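PDB 2CDQ: aspartokinase 1, chloroplastic from Arabidopsis thaliana, which catalyses the ATP-dependent phosphorylation of L-aspartate to 4-phospho-L-aspartate, the first step in making lysine, threonine, methionine and isoleucine. Local coordinates for residues Glu46-Ile51 and Arg153-Tyr158; Lys165-Asp170 and Asp206-Ile211; Asp180-Gly185 and Ala224-Gly229; Ile335-Asn340 and Gly419-Ser424; Asn449-Ser454 and Ile465-Glu470. One frame throughout, in Å; residues are numbered along the deposited sequence.

Interaction 1 (Glu46-Ile51 and Arg153-Tyr158)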
# COMPACT_ATOMS: atom_id res chain seq x y z
N GLU A 46 -13.25 4.12 -44.26
CA GLU A 46 -12.62 5.30 -43.65
C GLU A 46 -11.12 5.07 -43.49
O GLU A 46 -10.32 5.96 -43.78
CB GLU A 46 -13.23 5.63 -42.28
CG GLU A 46 -14.72 6.02 -42.29
CD GLU A 46 -15.23 6.43 -40.92
OE1 GLU A 46 -14.67 5.98 -39.90
OE2 GLU A 46 -16.21 7.22 -40.85
N VAL A 47 -10.76 3.87 -43.03
CA VAL A 47 -9.36 3.52 -42.80
C VAL A 47 -8.57 3.59 -44.10
O VAL A 47 -7.50 4.20 -44.14
CB VAL A 47 -9.20 2.11 -42.14
CG1 VAL A 47 -7.74 1.84 -41.77
CG2 VAL A 47 -10.08 1.99 -40.91
N ALA A 48 -9.10 2.97 -45.15
CA ALA A 48 -8.46 3.00 -46.46
C ALA A 48 -8.30 4.45 -46.95
O ALA A 48 -7.28 4.80 -47.56
CB ALA A 48 -9.24 2.17 -47.45
N ASP A 49 -9.31 5.27 -46.66
CA ASP A 49 -9.29 6.71 -46.95
C ASP A 49 -8.19 7.43 -46.21
O ASP A 49 -7.60 8.37 -46.75
CB ASP A 49 -10.63 7.36 -46.61
CG ASP A 49 -11.53 7.54 -47.82
OD1 ASP A 49 -11.22 6.98 -48.90
OD2 ASP A 49 -12.55 8.25 -47.68
N LEU A 50 -7.92 7.02 -44.97
CA LEU A 50 -6.80 7.55 -44.21
C LEU A 50 -5.46 7.20 -44.86
O LEU A 50 -4.60 8.08 -45.01
CB LEU A 50 -6.83 7.07 -42.76
CG LEU A 50 -7.89 7.72 -41.88
CD1 LEU A 50 -8.26 6.81 -40.72
CD2 LEU A 50 -7.41 9.07 -41.37
N ILE A 51 -5.29 5.94 -45.27
CA ILE A 51 -4.08 5.51 -45.97
C ILE A 51 -3.83 6.37 -47.21
O ILE A 51 -2.71 6.81 -47.45
CB ILE A 51 -4.13 4.02 -46.35
CG1 ILE A 51 -4.19 3.16 -45.08
CG2 ILE A 51 -2.91 3.64 -47.20
CD1 ILE A 51 -4.42 1.68 -45.33
N ARG A 153 -7.36 -10.04 -43.43
CA ARG A 153 -7.59 -10.61 -44.77
C ARG A 153 -8.67 -9.88 -45.58
O ARG A 153 -8.52 -9.68 -46.78
CB ARG A 153 -7.89 -12.11 -44.69
CG ARG A 153 -6.65 -12.97 -44.61
CD ARG A 153 -6.98 -14.43 -44.37
NE ARG A 153 -5.77 -15.24 -44.26
CZ ARG A 153 -4.99 -15.30 -43.18
NH1 ARG A 153 -5.29 -14.62 -42.09
NH2 ARG A 153 -3.91 -16.06 -43.19
N ILE A 154 -9.75 -9.49 -44.90
CA ILE A 154 -10.79 -8.69 -45.52
C ILE A 154 -10.19 -7.36 -45.98
O ILE A 154 -10.31 -6.99 -47.15
CB ILE A 154 -11.99 -8.46 -44.58
CG1 ILE A 154 -12.79 -9.76 -44.43
CG2 ILE A 154 -12.89 -7.37 -45.10
CD1 ILE A 154 -13.79 -9.78 -43.29
N PHE A 155 -9.52 -6.66 -45.07
CA PHE A 155 -8.98 -5.34 -45.38
C PHE A 155 -7.93 -5.38 -46.48
O PHE A 155 -7.94 -4.54 -47.39
CB PHE A 155 -8.44 -4.66 -44.12
CG PHE A 155 -8.25 -3.18 -44.27
CD1 PHE A 155 -9.35 -2.32 -44.32
CD2 PHE A 155 -6.98 -2.64 -44.37
CE1 PHE A 155 -9.18 -0.95 -44.46
CE2 PHE A 155 -6.79 -1.26 -44.51
CZ PHE A 155 -7.90 -0.41 -44.56
N ALA A 156 -7.03 -6.37 -46.42
CA ALA A 156 -5.97 -6.51 -47.41
C ALA A 156 -6.55 -6.71 -48.81
O ALA A 156 -6.17 -6.02 -49.75
CB ALA A 156 -5.04 -7.65 -47.05
N ALA A 157 -7.49 -7.66 -48.91
CA ALA A 157 -8.19 -7.93 -50.16
C ALA A 157 -8.88 -6.68 -50.69
O ALA A 157 -8.82 -6.39 -51.88
CB ALA A 157 -9.19 -9.06 -49.98
N TYR A 158 -9.52 -5.92 -49.79
CA TYR A 158 -10.23 -4.69 -50.17
C TYR A 158 -9.30 -3.62 -50.74
O TYR A 158 -9.63 -3.00 -51.76
CB TYR A 158 -11.06 -4.13 -49.00
CG TYR A 158 -11.67 -2.77 -49.28
CD1 TYR A 158 -12.68 -2.62 -50.24
CD2 TYR A 158 -11.23 -1.64 -48.60
CE1 TYR A 158 -13.24 -1.36 -50.51
CE2 TYR A 158 -11.78 -0.38 -48.85
CZ TYR A 158 -12.78 -0.25 -49.80
OH TYR A 158 -13.32 1.00 -50.05
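Phe155 is the first residue of 153-158 to reach the helix segment 46-51, and its ring spans the gap between the two segment axes, whose closest approach is 11.4 Å. With CG anti to the backbone N (chi1 -163°), the ring projects across the interface and presents the CZ end of its edge to helix 46-51. There it meets one turn of the helix: CZ lies 3.6 Å from Val47 CG1, which approaches obliquely, and 3.6 Å from the backbone N of Ala48, which sits at the ring edge near its plane. Ile51 comes from the opposite direction, its CD1 3.9 Å from Phe155 CE2 and again in line with the edge. The small Ala48 probably lets the ring edge come this near the backbone. One residue on, the side chain of Ala156 touches Gln168 of strand 166-169. Tyr158, one turn after Phe155, repeats the reach with CG again trans to N (chi1 173°), and its CE2 touches Ala48 CB at 3.9 Å, the methyl standing at the ring edge. Ala48 thus meets the edge of Phe155 with its N and that of Tyr158 with its methyl, while Met44 and Lys45, earlier on helix 41-53, extend the packing along Phe155 and Tyr158. The contact is apolar and largely buried, as suits alanine, valine, isoleucine and phenylalanine. The helix directions differ by 53°, and the wide spacing is bridged by rings instead of close backbones, a helix-helix packing within the alpha/beta/alpha sandwich of the amino acid kinase fold.

Interaction 2 (Lys165-Asp170 and Asp206-Ile211)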
# COMPACT_ATOMS: atom_id res chain seq x y z
N LYS A 165 -1.86 -1.74 -53.64
CA LYS A 165 -1.13 -3.00 -53.51
C LYS A 165 -0.84 -3.27 -52.03
O LYS A 165 -0.20 -2.45 -51.35
CB LYS A 165 0.15 -2.99 -54.35
CG LYS A 165 0.95 -4.30 -54.33
CD LYS A 165 0.10 -5.52 -54.70
CE LYS A 165 0.85 -6.83 -54.44
NZ LYS A 165 1.93 -7.08 -55.43
N ALA A 166 -1.34 -4.40 -51.54
CA ALA A 166 -1.29 -4.73 -50.11
C ALA A 166 -1.13 -6.23 -49.86
O ALA A 166 -1.63 -7.07 -50.62
CB ALA A 166 -2.54 -4.21 -49.42
N ARG A 167 -0.41 -6.56 -48.78
CA ARG A 167 -0.11 -7.94 -48.41
C ARG A 167 -0.48 -8.15 -46.94
O ARG A 167 -0.00 -7.43 -46.07
CB ARG A 167 1.37 -8.25 -48.66
CG ARG A 167 1.88 -9.59 -48.10
CD ARG A 167 2.99 -10.20 -48.96
NE ARG A 167 3.99 -9.22 -49.43
CZ ARG A 167 4.16 -8.87 -50.71
NH1 ARG A 167 3.41 -9.41 -51.67
NH2 ARG A 167 5.08 -7.97 -51.03
N GLN A 168 -1.34 -9.13 -46.69
CA GLN A 168 -1.76 -9.42 -45.32
C GLN A 168 -0.73 -10.32 -44.65
O GLN A 168 -0.19 -11.23 -45.26
CB GLN A 168 -3.16 -10.04 -45.28
CG GLN A 168 -3.23 -11.57 -45.21
CD GLN A 168 -3.04 -12.12 -43.80
OE1 GLN A 168 -3.33 -11.45 -42.81
NE2 GLN A 168 -2.55 -13.34 -43.72
N TYR A 169 -0.47 -10.04 -43.37
CA TYR A 169 0.49 -10.81 -42.61
C TYR A 169 -0.11 -11.35 -41.34
O TYR A 169 -0.68 -10.60 -40.54
CB TYR A 169 1.68 -9.92 -42.26
CG TYR A 169 2.62 -9.61 -43.40
CD1 TYR A 169 2.70 -8.32 -43.93
CD2 TYR A 169 3.44 -10.61 -43.95
CE1 TYR A 169 3.57 -8.04 -44.98
CE2 TYR A 169 4.31 -10.33 -44.99
CZ TYR A 169 4.37 -9.04 -45.50
OH TYR A 169 5.23 -8.77 -46.53
N ASP A 170 0.00 -12.66 -41.15
CA ASP A 170 -0.24 -13.25 -39.84
C ASP A 170 1.02 -13.02 -39.02
O ASP A 170 2.12 -13.43 -39.42
CB ASP A 170 -0.57 -14.73 -39.97
CG ASP A 170 -1.97 -14.99 -40.51
OD1 ASP A 170 -2.72 -14.00 -40.72
OD2 ASP A 170 -2.33 -16.18 -40.72
N ASP A 206 8.85 -6.68 -53.93
CA ASP A 206 7.80 -5.79 -54.46
C ASP A 206 7.00 -5.09 -53.35
O ASP A 206 6.34 -5.75 -52.54
CB ASP A 206 6.88 -6.50 -55.48
CG ASP A 206 6.08 -7.65 -54.88
OD1 ASP A 206 6.55 -8.30 -53.92
OD2 ASP A 206 4.97 -7.91 -55.39
N PRO A 207 7.08 -3.74 -53.31
CA PRO A 207 6.45 -2.95 -52.25
C PRO A 207 4.91 -3.02 -52.22
O PRO A 207 4.24 -2.68 -53.20
CB PRO A 207 6.93 -1.52 -52.54
CG PRO A 207 7.29 -1.52 -53.98
CD PRO A 207 7.79 -2.90 -54.28
N ALA A 208 4.39 -3.48 -51.09
CA ALA A 208 2.95 -3.50 -50.82
C ALA A 208 2.74 -3.06 -49.38
O ALA A 208 3.62 -3.26 -48.54
CB ALA A 208 2.39 -4.90 -51.03
N VAL A 209 1.59 -2.45 -49.10
CA VAL A 209 1.27 -2.01 -47.74
C VAL A 209 0.97 -3.22 -46.84
O VAL A 209 -0.03 -3.92 -47.04
CB VAL A 209 0.07 -1.01 -47.71
CG1 VAL A 209 -0.19 -0.52 -46.30
CG2 VAL A 209 0.32 0.17 -48.65
N PRO A 210 1.85 -3.49 -45.86
CA PRO A 210 1.67 -4.62 -44.95
C PRO A 210 0.47 -4.44 -44.02
O PRO A 210 0.30 -3.37 -43.42
CB PRO A 210 2.99 -4.66 -44.16
CG PRO A 210 3.94 -3.80 -44.93
CD PRO A 210 3.09 -2.75 -45.54
N ILE A 211 -0.36 -5.48 -43.92
CA ILE A 211 -1.52 -5.48 -43.03
C ILE A 211 -1.34 -6.62 -42.03
O ILE A 211 -1.58 -7.78 -42.36
CB ILE A 211 -2.85 -5.65 -43.82
CG1 ILE A 211 -2.89 -4.75 -45.06
CG2 ILE A 211 -4.06 -5.41 -42.91
CD1 ILE A 211 -2.85 -3.24 -44.80
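One carboxylate, that of Asp206, draws in two cations, Lys165 just before strand 166-169 and Arg167 within it; both turn their long side chains back to it across a parallel beta pair. Strands 166-169 and 209-211 belong to the large sheet of the amino acid kinase fold, and helix 191-205 lies on the connection between them. Lys165 NZ reaches Asp206 OD2 at 3.2 Å, a weak hydrogen bond within a salt bridge. Arg167 NH2 takes Asp206 OD1 at 3.3 Å from above the carboxylate plane and makes a weak bond to Asp206 O at 3.0 Å. Holding its CG between backbone N and carbonyl carbon (chi1 63°) brings the Asp206 carboxylate round to face these chains. The methyl of Ala208 lies over one face of the Arg167 guanidinium, a place that a small group suits. The backbones are joined by Val209 N to Lys165 O, Arg167 N to Val209 O, Ile211 N to Arg167 O, and Tyr169 N to Ile211 O at 2.7 Å. Pro210 suits its place because its N is not called on in this pair, and its carbonyl serves Ile61 of strand 59-63. Pro210 CB rests at the edge of the Tyr169 ring, 3.5 Å from CE1. The Tyr169 hydroxyl, which also bonds Asp202, receives Arg167 NE at 3.2 Å, with OH only 3° out of the guanidinium plane.

Interaction 3 (Asp180-Gly185 and Ala224-Gly229)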
# COMPACT_ATOMS: atom_id res chain seq x y z
N ASP A 180 5.56 -19.49 -24.12
CA ASP A 180 4.45 -20.40 -24.33
C ASP A 180 3.38 -20.35 -23.24
O ASP A 180 2.65 -21.33 -23.03
CB ASP A 180 4.97 -21.83 -24.56
CG ASP A 180 5.98 -21.90 -25.70
OD1 ASP A 180 5.62 -22.38 -26.79
OD2 ASP A 180 7.13 -21.46 -25.51
N ASP A 181 3.26 -19.21 -22.54
CA ASP A 181 2.11 -18.99 -21.65
C ASP A 181 1.06 -18.21 -22.42
O ASP A 181 1.32 -17.13 -22.95
CB ASP A 181 2.48 -18.30 -20.32
CG ASP A 181 3.77 -17.51 -20.40
OD1 ASP A 181 4.85 -18.13 -20.36
OD2 ASP A 181 3.69 -16.26 -20.47
N PHE A 182 -0.15 -18.78 -22.48
CA PHE A 182 -1.08 -18.45 -23.54
C PHE A 182 -1.86 -17.12 -23.45
O PHE A 182 -1.76 -16.28 -24.35
CB PHE A 182 -1.96 -19.66 -23.87
CG PHE A 182 -1.23 -20.72 -24.64
CD1 PHE A 182 -1.05 -20.59 -26.02
CD2 PHE A 182 -0.68 -21.82 -23.99
CE1 PHE A 182 -0.34 -21.55 -26.74
CE2 PHE A 182 0.01 -22.78 -24.70
CZ PHE A 182 0.19 -22.65 -26.08
N THR A 183 -2.62 -16.93 -22.38
CA THR A 183 -3.35 -15.69 -22.22
C THR A 183 -2.39 -14.48 -22.24
O THR A 183 -2.78 -13.37 -22.60
CB THR A 183 -4.22 -15.74 -20.95
OG1 THR A 183 -5.18 -16.80 -21.08
CG2 THR A 183 -4.97 -14.42 -20.72
N ASN A 184 -1.12 -14.73 -21.92
CA ASN A 184 -0.13 -13.66 -21.73
C ASN A 184 1.25 -13.93 -22.38
O ASN A 184 2.28 -13.88 -21.71
CB ASN A 184 0.02 -13.36 -20.23
CG ASN A 184 0.79 -12.07 -19.97
OD1 ASN A 184 0.46 -11.01 -20.50
ND2 ASN A 184 1.82 -12.16 -19.14
N GLY A 185 1.25 -14.20 -23.68
CA GLY A 185 2.50 -14.42 -24.41
C GLY A 185 3.47 -13.26 -24.43
O GLY A 185 3.14 -12.16 -24.89
N ALA A 224 2.83 -22.88 -31.39
CA ALA A 224 1.39 -22.64 -31.38
C ALA A 224 1.02 -21.15 -31.29
O ALA A 224 1.78 -20.33 -30.75
CB ALA A 224 0.74 -23.42 -30.24
N VAL A 225 -0.15 -20.81 -31.84
CA VAL A 225 -0.62 -19.43 -31.89
C VAL A 225 -0.80 -18.86 -30.48
O VAL A 225 -1.34 -19.52 -29.59
CB VAL A 225 -1.94 -19.29 -32.70
CG1 VAL A 225 -2.31 -17.83 -32.88
CG2 VAL A 225 -1.81 -19.97 -34.07
N THR A 226 -0.35 -17.62 -30.31
CA THR A 226 -0.31 -16.98 -29.01
C THR A 226 -0.88 -15.56 -29.06
O THR A 226 -0.69 -14.86 -30.06
CB THR A 226 1.15 -16.98 -28.49
OG1 THR A 226 1.36 -18.13 -27.67
CG2 THR A 226 1.45 -15.74 -27.68
N THR A 227 -1.58 -15.14 -28.00
CA THR A 227 -2.00 -13.74 -27.86
C THR A 227 -1.09 -12.99 -26.89
O THR A 227 -0.60 -13.57 -25.92
CB THR A 227 -3.47 -13.58 -27.41
OG1 THR A 227 -3.66 -14.23 -26.15
CG2 THR A 227 -4.41 -14.16 -28.43
N LEU A 228 -0.88 -11.71 -27.16
CA LEU A 228 0.14 -10.92 -26.44
C LEU A 228 -0.30 -10.35 -25.08
O LEU A 228 0.43 -9.57 -24.48
CB LEU A 228 0.66 -9.80 -27.35
CG LEU A 228 1.20 -10.21 -28.73
CD1 LEU A 228 1.53 -9.00 -29.58
CD2 LEU A 228 2.40 -11.13 -28.62
N GLY A 229 -1.47 -10.78 -24.61
CA GLY A 229 -2.02 -10.31 -23.33
C GLY A 229 -2.46 -8.86 -23.42
O GLY A 229 -2.72 -8.36 -24.52
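Phe182 lays the edge of its ring along the backbone of 224-229. Its CE1 is 3.6 Å from Val225 O, which lies near the ring plane, so the slightly positive C-H rim faces an oxygen. The methyl of Ala224 adds an apolar touch to the same CE1 at 4.1 Å, and the Thr226 side chain crosses the phenylalanine at about a right angle. Further along, the loop is pinned by Gly185 N, which donates to Thr227 O at 3.0 Å, nearly along the C=O axis. Lacking a side chain, Gly185 can sit directly against the strand, its CA 3.7 Å from Thr226 CG2. Gly229 also sits close, just after strand 225-227: its positive phi (70°) suits a glycine, and its CA makes a C-H...O contact of 3.2 Å with Thr183 O. Asp141 of helix 137-161 takes Thr227 N, and the same helix lends Arg138 to pack on Phe182. The segment 180-185 is thus a loop draped over a short strand of the kinase sheet, bordering the substrate site: the side chain of Thr227 is about 6 Å from that of substrate-binding Glu148, and Gly229 about 7 Å from the lysine bound in the pocket with Glu148.

Interaction 4 (Ile335-Asn340 and Gly419-Ser424)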
# COMPACT_ATOMS: atom_id res chain seq x y z
N ILE A 335 -7.74 14.00 -15.61
CA ILE A 335 -8.48 13.42 -14.50
C ILE A 335 -9.02 12.07 -14.97
O ILE A 335 -9.64 11.99 -16.03
CB ILE A 335 -9.66 14.32 -14.09
CG1 ILE A 335 -9.13 15.67 -13.58
CG2 ILE A 335 -10.54 13.63 -13.05
CD1 ILE A 335 -10.12 16.82 -13.66
N VAL A 336 -8.79 11.02 -14.18
CA VAL A 336 -9.22 9.67 -14.56
C VAL A 336 -10.27 9.13 -13.58
O VAL A 336 -10.15 9.32 -12.38
CB VAL A 336 -8.03 8.68 -14.65
CG1 VAL A 336 -8.50 7.28 -15.04
CG2 VAL A 336 -7.01 9.17 -15.65
N LEU A 337 -11.28 8.45 -14.12
CA LEU A 337 -12.29 7.80 -13.29
C LEU A 337 -12.32 6.27 -13.45
O LEU A 337 -12.27 5.75 -14.57
CB LEU A 337 -13.68 8.38 -13.56
CG LEU A 337 -14.80 7.86 -12.66
CD1 LEU A 337 -14.63 8.36 -11.24
CD2 LEU A 337 -16.15 8.27 -13.22
N LYS A 338 -12.38 5.57 -12.32
CA LYS A 338 -12.61 4.14 -12.29
C LYS A 338 -13.95 3.95 -11.60
O LYS A 338 -14.09 4.25 -10.41
CB LYS A 338 -11.52 3.42 -11.50
CG LYS A 338 -10.21 3.29 -12.24
CD LYS A 338 -9.12 2.78 -11.31
CE LYS A 338 -7.74 2.89 -11.95
NZ LYS A 338 -6.64 2.51 -11.01
N ARG A 339 -14.93 3.46 -12.36
CA ARG A 339 -16.28 3.20 -11.85
C ARG A 339 -16.31 1.93 -11.01
O ARG A 339 -15.47 1.05 -11.18
CB ARG A 339 -17.26 3.03 -13.03
CG ARG A 339 -17.39 4.22 -13.97
CD ARG A 339 -18.38 5.24 -13.46
NE ARG A 339 -18.73 6.21 -14.49
CZ ARG A 339 -19.62 7.19 -14.33
NH1 ARG A 339 -20.26 7.34 -13.18
NH2 ARG A 339 -19.87 8.03 -15.33
N ASN A 340 -17.28 1.85 -10.10
CA ASN A 340 -17.62 0.62 -9.38
C ASN A 340 -16.47 -0.26 -8.93
O ASN A 340 -16.26 -1.34 -9.47
CB ASN A 340 -18.59 -0.23 -10.21
CG ASN A 340 -19.99 -0.19 -9.67
OD1 ASN A 340 -20.91 0.32 -10.32
ND2 ASN A 340 -20.18 -0.71 -8.46
N GLY A 419 -19.37 -0.58 -4.32
CA GLY A 419 -19.89 0.68 -4.85
C GLY A 419 -19.08 1.92 -4.55
O GLY A 419 -19.66 2.98 -4.29
N ARG A 420 -17.75 1.79 -4.56
CA ARG A 420 -16.85 2.96 -4.52
C ARG A 420 -16.33 3.29 -5.92
O ARG A 420 -16.66 2.61 -6.89
CB ARG A 420 -15.65 2.73 -3.57
CG ARG A 420 -15.97 2.10 -2.22
CD ARG A 420 -16.75 3.03 -1.31
NE ARG A 420 -17.84 2.29 -0.69
CZ ARG A 420 -18.35 2.53 0.52
NH1 ARG A 420 -17.87 3.50 1.28
NH2 ARG A 420 -19.35 1.78 0.97
N ALA A 421 -15.52 4.34 -6.01
CA ALA A 421 -14.93 4.75 -7.28
C ALA A 421 -13.61 5.46 -7.01
O ALA A 421 -13.44 6.06 -5.95
CB ALA A 421 -15.88 5.67 -8.04
N ILE A 422 -12.69 5.39 -7.98
CA ILE A 422 -11.39 6.05 -7.88
C ILE A 422 -11.34 7.26 -8.81
O ILE A 422 -11.58 7.14 -10.01
CB ILE A 422 -10.22 5.12 -8.30
CG1 ILE A 422 -10.45 3.66 -7.88
CG2 ILE A 422 -8.88 5.70 -7.82
CD1 ILE A 422 -9.67 3.18 -6.70
N ILE A 423 -11.02 8.43 -8.26
CA ILE A 423 -10.62 9.58 -9.08
C ILE A 423 -9.10 9.66 -9.03
O ILE A 423 -8.52 9.77 -7.95
CB ILE A 423 -11.26 10.91 -8.60
CG1 ILE A 423 -12.78 10.88 -8.80
CG2 ILE A 423 -10.65 12.13 -9.33
CD1 ILE A 423 -13.53 11.87 -7.94
N SER A 424 -8.46 9.59 -10.18
CA SER A 424 -7.01 9.74 -10.26
C SER A 424 -6.67 11.11 -10.83
O SER A 424 -7.15 11.49 -11.89
CB SER A 424 -6.39 8.64 -11.12
OG SER A 424 -6.14 7.47 -10.36
O HOH W 1 -18.22 -2.63 -6.66
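Strands 332-339 and 420-427 are antiparallel neighbours in the sheet of the second ACT domain. The first ACT sheet is built from the chain between them, so strand 332-339, though earlier in sequence, completes the second. Val336 and Ser424 form a hydrogen-bonded pair, Val336 N to Ser424 O at 2.9 Å and Ser424 N to Val336 O at 2.8 Å. Lys338 and Ile422 form the next one, with Lys338 N to Ile422 O at 2.9 Å. Between them, at the non-hydrogen-bonded pair, Leu337 CD1 rests on Ile423 CG1 at 4.0 Å. Ile335 and Ile423 lie side by side on the same face, CG2 to CG2; branched apolar residues suit this face, which helix 468-483 covers. On the other face Lys338 crosses Ile422 obliquely. Extended beyond CG, the lysine packs its methylenes on Ile422, with CB and CD both 3.8 Å from Ile422 CG1, while its length carries NZ on to carboxylates. That ammonium forms salt bridges with Asp373, which binds the allosteric lysine, and with Glu379 of the second subunit; Phe286 adds a cation-pi contact. Two carboxylates probably keep this buried lysine charged, and through it the strand pair is linked to effector site and subunit interface.

Interaction 5 (Asn449-Ser454 and Ile465-Glu470)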
# COMPACT_ATOMS: atom_id res chain seq x y z
N ASN A 449 -15.96 13.87 1.28
CA ASN A 449 -14.77 13.37 1.95
C ASN A 449 -14.21 12.14 1.27
O ASN A 449 -14.91 11.15 1.07
CB ASN A 449 -15.05 13.07 3.43
CG ASN A 449 -15.18 14.33 4.27
OD1 ASN A 449 -14.63 15.39 3.94
ND2 ASN A 449 -15.92 14.22 5.37
N VAL A 450 -12.94 12.22 0.90
CA VAL A 450 -12.23 11.11 0.28
C VAL A 450 -12.00 10.03 1.32
O VAL A 450 -11.49 10.31 2.41
CB VAL A 450 -10.89 11.58 -0.32
CG1 VAL A 450 -10.05 10.40 -0.78
CG2 VAL A 450 -11.14 12.54 -1.48
N GLN A 451 -12.38 8.80 0.99
CA GLN A 451 -12.26 7.67 1.92
C GLN A 451 -10.87 7.07 2.00
O GLN A 451 -10.50 6.50 3.03
CB GLN A 451 -13.27 6.58 1.57
CG GLN A 451 -14.72 6.95 1.80
CD GLN A 451 -15.65 6.07 1.01
OE1 GLN A 451 -15.66 4.85 1.19
NE2 GLN A 451 -16.42 6.67 0.11
N MET A 452 -10.09 7.19 0.92
CA MET A 452 -8.77 6.59 0.84
C MET A 452 -7.91 7.39 -0.13
O MET A 452 -8.35 7.71 -1.23
CB MET A 452 -8.91 5.12 0.39
CG MET A 452 -7.61 4.36 0.18
SD MET A 452 -7.95 2.60 -0.09
CE MET A 452 -6.38 2.05 -0.73
N ILE A 453 -6.69 7.73 0.30
CA ILE A 453 -5.75 8.48 -0.54
C ILE A 453 -4.47 7.66 -0.75
O ILE A 453 -4.01 7.00 0.19
CB ILE A 453 -5.43 9.89 0.05
CG1 ILE A 453 -6.70 10.61 0.50
CG2 ILE A 453 -4.69 10.76 -0.97
CD1 ILE A 453 -6.48 11.72 1.51
N SER A 454 -3.92 7.70 -1.96
CA SER A 454 -2.70 6.94 -2.26
C SER A 454 -1.85 7.55 -3.37
O SER A 454 -2.24 7.56 -4.54
CB SER A 454 -3.04 5.48 -2.57
OG SER A 454 -1.87 4.71 -2.80
N ILE A 465 -10.26 7.56 -3.25
CA ILE A 465 -11.43 6.67 -3.25
C ILE A 465 -12.67 7.42 -2.77
O ILE A 465 -12.69 8.02 -1.69
CB ILE A 465 -11.18 5.35 -2.48
CG1 ILE A 465 -10.36 4.40 -3.34
CG2 ILE A 465 -12.49 4.69 -2.09
CD1 ILE A 465 -8.90 4.79 -3.49
N VAL A 466 -13.69 7.39 -3.60
CA VAL A 466 -14.88 8.17 -3.41
C VAL A 466 -16.08 7.20 -3.55
O VAL A 466 -15.88 6.02 -3.85
CB VAL A 466 -14.86 9.32 -4.45
CG1 VAL A 466 -15.58 8.94 -5.74
CG2 VAL A 466 -15.38 10.61 -3.85
N ASN A 467 -17.30 7.67 -3.30
CA ASN A 467 -18.48 6.83 -3.58
C ASN A 467 -18.91 6.90 -5.05
O ASN A 467 -18.91 7.98 -5.65
CB ASN A 467 -19.66 7.19 -2.67
CG ASN A 467 -19.43 6.78 -1.24
OD1 ASN A 467 -18.94 5.68 -0.96
ND2 ASN A 467 -19.78 7.67 -0.31
N GLU A 468 -19.27 5.75 -5.61
CA GLU A 468 -19.68 5.67 -7.02
C GLU A 468 -20.71 6.73 -7.42
O GLU A 468 -20.60 7.34 -8.48
CB GLU A 468 -20.17 4.26 -7.38
CG GLU A 468 -20.86 4.13 -8.74
CD GLU A 468 -19.93 4.26 -9.95
OE1 GLU A 468 -20.47 4.29 -11.08
OE2 GLU A 468 -18.69 4.34 -9.79
N ALA A 469 -21.70 6.96 -6.55
CA ALA A 469 -22.79 7.89 -6.83
C ALA A 469 -22.37 9.36 -6.93
O ALA A 469 -23.03 10.14 -7.61
CB ALA A 469 -23.90 7.72 -5.79
N GLU A 470 -21.29 9.74 -6.25
CA GLU A 470 -20.85 11.13 -6.19
C GLU A 470 -19.69 11.41 -7.15
O GLU A 470 -19.31 12.56 -7.38
CB GLU A 470 -20.45 11.50 -4.76
CG GLU A 470 -19.17 10.82 -4.28
CD GLU A 470 -18.92 10.95 -2.78
OE1 GLU A 470 -18.14 10.13 -2.25
OE2 GLU A 470 -19.49 11.85 -2.13
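Met452 holds CG trans to its backbone N (chi1 177°), whereas Ile465 places CG1 opposite the carbonyl carbon and bends at chi2 (73°); with these torsions the two side chains run alongside, pointing the same way. Met452 CB meets Ile465 CB at 3.7 Å, and Ile465 CD1 is 3.9 Å from Met452 CG. Both of these apolar residues, one flexible and one branched, pack on Val374 of strand 372-378, so the contact reaches from one ACT sheet to the other. Ile465 also bonds both neighbours on the hairpin's other arm: Gln451 N donates to Ile465 O at 2.8 Å, and Ile465 N donates to Met452 O at 2.8 Å. Gln451 has a helical psi, an irregularity consistent with a beta bulge at the entry to strand 452-455. From there its extended side chain sends NE2 to Asn467 OD1 at 2.9 Å, a weak bond; the side chains cross at about a right angle and their amide planes are turned 51° apart. Glu470 OE1 receives Asn467 N at 2.8 Å through its anti lone pair. Ile453 pairs antiparallel with a strand of the second subunit. Glutamine can donate and accept at once: OE1 is satisfied by Arg420 NH1, which with the weak NE2 bond probably limits rotation of the buried amide.

In the fold
From the N terminus, interaction 1 closes first, a long and largely helical excursion returning helix 137-161 to helix 41-53. Interaction 2 opens just after it, once the chain has run from that helix into strand 166-169, and the two touch through the Arg153-Asp170 salt bridge. Interaction 3 brings strand 225-227 back to the loop after strand 177-178. Interactions 2 and 3 cross, their segments alternating along the chain, and both reach the same kinase sheet through neighbouring strands 209-219 and 225-227. Interaction 4 lies across the chain's centre in the regulatory half and closes a loop that contains the first ACT sheet. Interaction 5 closes the short hairpin of strands 452-455 and 461-467, the latter neighbouring 420-427; both contacts touch the second subunit.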